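Local coordinates for protein amidase (Bacillus anthracis, PDB 5EWQ) that probably hydrolyses carboxylic acid amides to the acid and ammonia, as a member of the amidase signature family of serine hydrolases, at residues Pro12-Tyr17 / Gln189-Tyr194. Sequence-based numbering, arbitrary orientation.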
ATOM      1  N   PRO A  12     -16.899   1.398 -11.547  1.00 32.65           N
ATOM      2  CA  PRO A  12     -16.037   2.580 -11.640  1.00 29.11           C
ATOM      3  C   PRO A  12     -16.237   3.334 -12.952  1.00 26.12           C
ATOM      4  O   PRO A  12     -16.347   2.716 -14.010  1.00 40.54           O
ATOM      5  CB  PRO A  12     -14.627   1.992 -11.554  1.00 24.34           C
ATOM      6  CG  PRO A  12     -14.769   0.614 -12.099  1.00 23.33           C
ATOM      7  CD  PRO A  12     -16.135   0.145 -11.676  1.00 29.66           C
ATOM      8  N   GLU A  13     -16.288   4.659 -12.873  1.00 32.38           N
ATOM      9  CA  GLU A  13     -16.432   5.497 -14.058  1.00 17.44           C
ATOM     10  C   GLU A  13     -15.224   6.412 -14.197  1.00 30.60           C
ATOM     11  O   GLU A  13     -14.458   6.579 -13.253  1.00 39.31           O
ATOM     12  CB  GLU A  13     -17.714   6.326 -13.983  1.00 26.16           C
ATOM     13  CG  GLU A  13     -18.962   5.524 -13.656  1.00 31.38           C
ATOM     14  CD  GLU A  13     -20.206   6.389 -13.585  1.00 43.63           C
ATOM     15  OE1 GLU A  13     -21.118   6.061 -12.797  1.00 43.39           O
ATOM     16  OE2 GLU A  13     -20.273   7.398 -14.318  1.00 48.28           O
ATOM     17  N   ARG A  14     -15.052   7.006 -15.373  1.00 33.67           N
ATOM     18  CA  ARG A  14     -13.959   7.948 -15.576  1.00 28.99           C
ATOM     19  C   ARG A  14     -14.292   9.300 -14.957  1.00 31.98           C
ATOM     20  O   ARG A  14     -14.662  10.245 -15.656  1.00 39.70           O
ATOM     21  CB  ARG A  14     -13.639   8.105 -17.064  1.00 22.74           C
ATOM     22  CG  ARG A  14     -12.791   6.975 -17.621  1.00 28.30           C
ATOM     23  CD  ARG A  14     -12.247   7.307 -18.999  1.00 31.91           C
ATOM     24  NE  ARG A  14     -11.297   6.296 -19.457  1.00 40.91           N
ATOM     25  CZ  ARG A  14      -9.988   6.349 -19.237  1.00 35.51           C
ATOM     26  NH1 ARG A  14      -9.468   7.369 -18.566  1.00 34.13           N
ATOM     27  NH2 ARG A  14      -9.196   5.385 -19.689  1.00 28.68           N
ATOM     28  N   ILE A  15     -14.154   9.379 -13.638  1.00 35.49           N
ATOM     29  CA  ILE A  15     -14.426  10.606 -12.903  1.00 31.99           C
ATOM     30  C   ILE A  15     -13.139  11.180 -12.320  1.00 38.18           C
ATOM     31  O   ILE A  15     -12.420  10.496 -11.592  1.00 42.12           O
ATOM     32  CB  ILE A  15     -15.434  10.368 -11.765  1.00 28.75           C
ATOM     33  CG1 ILE A  15     -16.710   9.724 -12.308  1.00 29.95           C
ATOM     34  CG2 ILE A  15     -15.754  11.671 -11.061  1.00 21.38           C
ATOM     35  CD1 ILE A  15     -17.735   9.414 -11.243  1.00 36.57           C
ATOM     36  N   VAL A  16     -12.849  12.435 -12.649  1.00 40.50           N
ATOM     37  CA  VAL A  16     -11.637  13.093 -12.171  1.00 37.45           C
ATOM     38  C   VAL A  16     -11.943  14.475 -11.597  1.00 41.01           C
ATOM     39  O   VAL A  16     -12.436  15.355 -12.302  1.00 43.75           O
ATOM     40  CB  VAL A  16     -10.592  13.236 -13.298  1.00 32.41           C
ATOM     41  CG1 VAL A  16      -9.398  14.046 -12.816  1.00 32.37           C
ATOM     42  CG2 VAL A  16     -10.148  11.868 -13.790  1.00 29.84           C
ATOM     43  N   TYR A  17     -11.645  14.655 -10.313  1.00 42.07           N
ATOM     44  CA  TYR A  17     -11.872  15.929  -9.636  1.00 27.35           C
ATOM     45  C   TYR A  17     -10.573  16.709  -9.464  1.00 41.36           C
ATOM     46  O   TYR A  17      -9.524  16.119  -9.201  1.00 34.70           O
ATOM     47  CB  TYR A  17     -12.506  15.706  -8.261  1.00 25.53           C
ATOM     48  CG  TYR A  17     -13.827  14.976  -8.279  1.00 26.23           C
ATOM     49  CD1 TYR A  17     -14.861  15.382  -9.113  1.00 19.92           C
ATOM     50  CD2 TYR A  17     -14.039  13.877  -7.458  1.00 18.66           C
ATOM     51  CE1 TYR A  17     -16.071  14.713  -9.125  1.00 27.84           C
ATOM     52  CE2 TYR A  17     -15.242  13.203  -7.462  1.00 33.43           C
ATOM     53  CZ  TYR A  17     -16.254  13.624  -8.296  1.00 34.33           C
ATOM     54  OH  TYR A  17     -17.455  12.951  -8.303  1.00 40.41           O
ATOM     55  N   GLN A 189     -11.944   8.822  -9.352  1.00 23.27           N
ATOM     56  CA  GLN A 189     -11.812   7.377  -9.511  1.00 18.97           C
ATOM     57  C   GLN A 189     -10.422   6.955  -9.977  1.00 36.71           C
ATOM     58  O   GLN A 189      -9.885   7.499 -10.940  1.00 35.63           O
ATOM     59  CB  GLN A 189     -12.860   6.859 -10.499  1.00 19.15           C
ATOM     60  CG  GLN A 189     -12.735   5.377 -10.811  1.00 25.67           C
ATOM     61  CD  GLN A 189     -13.022   4.505  -9.606  1.00 35.47           C
ATOM     62  OE1 GLN A 189     -14.103   4.574  -9.022  1.00 37.15           O
ATOM     63  NE2 GLN A 189     -12.051   3.684  -9.224  1.00 22.76           N
ATOM     64  N   ASN A 190      -9.851   5.977  -9.282  1.00 32.76           N
ATOM     65  CA  ASN A 190      -8.583   5.381  -9.678  1.00 19.35           C
ATOM     66  C   ASN A 190      -8.818   4.336 -10.763  1.00 25.35           C
ATOM     67  O   ASN A 190      -9.760   3.547 -10.674  1.00 40.17           O
ATOM     68  CB  ASN A 190      -7.892   4.743  -8.469  1.00 27.80           C
ATOM     69  CG  ASN A 190      -6.381   4.691  -8.610  1.00 27.74           C
ATOM     70  OD1 ASN A 190      -5.657   5.115  -7.712  1.00 42.02           O
ATOM     71  ND2 ASN A 190      -5.900   4.158  -9.726  1.00 32.38           N
ATOM     72  N   LEU A 191      -7.965   4.331 -11.782  1.00 20.85           N
ATOM     73  CA  LEU A 191      -8.084   3.360 -12.865  1.00 21.69           C
ATOM     74  C   LEU A 191      -6.922   2.369 -12.871  1.00 36.75           C
ATOM     75  O   LEU A 191      -5.785   2.724 -12.562  1.00 46.34           O
ATOM     76  CB  LEU A 191      -8.173   4.074 -14.215  1.00 32.30           C
ATOM     77  CG  LEU A 191      -9.367   5.014 -14.391  1.00 36.96           C
ATOM     78  CD1 LEU A 191      -9.402   5.567 -15.805  1.00 40.96           C
ATOM     79  CD2 LEU A 191     -10.674   4.307 -14.053  1.00 21.08           C
ATOM     80  N   ASN A 192      -7.221   1.120 -13.219  1.00 28.69           N
ATOM     81  CA  ASN A 192      -6.210   0.072 -13.273  1.00 28.65           C
ATOM     82  C   ASN A 192      -5.414   0.166 -14.570  1.00 33.07           C
ATOM     83  O   ASN A 192      -5.982   0.055 -15.656  1.00 31.83           O
ATOM     84  CB  ASN A 192      -6.864  -1.307 -13.138  1.00 33.06           C
ATOM     85  CG  ASN A 192      -5.859  -2.417 -12.865  1.00 33.87           C
ATOM     86  OD1 ASN A 192      -4.781  -2.462 -13.459  1.00 30.93           O
ATOM     87  ND2 ASN A 192      -6.215  -3.321 -11.961  1.00 38.66           N
ATOM     88  N   PRO A 193      -4.091   0.368 -14.456  1.00 39.81           N
ATOM     89  CA  PRO A 193      -3.192   0.558 -15.601  1.00 36.00           C
ATOM     90  C   PRO A 193      -3.163  -0.625 -16.570  1.00 41.05           C
ATOM     91  O   PRO A 193      -2.712  -0.466 -17.704  1.00 51.14           O
ATOM     92  CB  PRO A 193      -1.819   0.747 -14.942  1.00 31.88           C
ATOM     93  CG  PRO A 193      -1.956   0.153 -13.580  1.00 28.05           C
ATOM     94  CD  PRO A 193      -3.367   0.427 -13.175  1.00 33.39           C
ATOM     95  N   TYR A 194      -3.636  -1.787 -16.132  1.00 46.94           N
ATOM     96  CA  TYR A 194      -3.659  -2.968 -16.988  1.00 35.33           C
ATOM     97  C   TYR A 194      -4.960  -3.072 -17.776  1.00 33.73           C
ATOM     98  O   TYR A 194      -5.116  -3.954 -18.620  1.00 42.88           O
ATOM     99  CB  TYR A 194      -3.446  -4.233 -16.157  1.00 31.33           C
ATOM    100  CG  TYR A 194      -2.019  -4.414 -15.696  1.00 35.44           C
ATOM    101  CD1 TYR A 194      -1.090  -5.065 -16.497  1.00 34.42           C
ATOM    102  CD2 TYR A 194      -1.599  -3.930 -14.465  1.00 36.79           C
ATOM    103  CE1 TYR A 194       0.216  -5.231 -16.085  1.00 35.59           C
ATOM    104  CE2 TYR A 194      -0.293  -4.092 -14.044  1.00 39.29           C
ATOM    105  CZ  TYR A 194       0.610  -4.744 -14.858  1.00 39.91           C
ATOM    106  OH  TYR A 194       1.910  -4.908 -14.444  1.00 36.23           O
TER
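Q189 meets the N-terminal loop with both backbone and side chain. Its N-H donates to the carbonyl O of I15 (Q189 N to I15 O 2.8 Å) in a nearly straight bond of 167°, where the CA atoms of these two residues come closest. The link to the loop is extended by Y17, whose backbone pairs with K187, immediately before the short strand 188-189. The Q189 side chain itself reaches toward P12. CG lies anti to the backbone N (chi1 176°), and a bend at chi2 lays the carboxamide beside the proline, with Q189 CD 3.6 Å from P12 CB. The aliphatic part passes the carbonyl of E13, which also accepts from the N of I15 across the inverse gamma turn centred on R14. At the far end of the amide, Q189 NE2 donates to N190 O at 2.7 Å, almost in the amide plane, and also to the carbonyl of S181; these two bonds fix the rotation of the group. L191 points back to the loop, placing CD1 over one face of the R14 guanidinium, offset toward its rim and nearest NH1, while the two side chains cross at about a right angle. R14 NH1 itself donates to the carbonyl of I83. The loop ahead of helix 20-28 is thus held to the amidase body here by one directional backbone hydrogen bond and otherwise by van der Waals packing, of a carboxamide on proline and a leucine methyl on a guanidinium, without a salt bridge between the two segments.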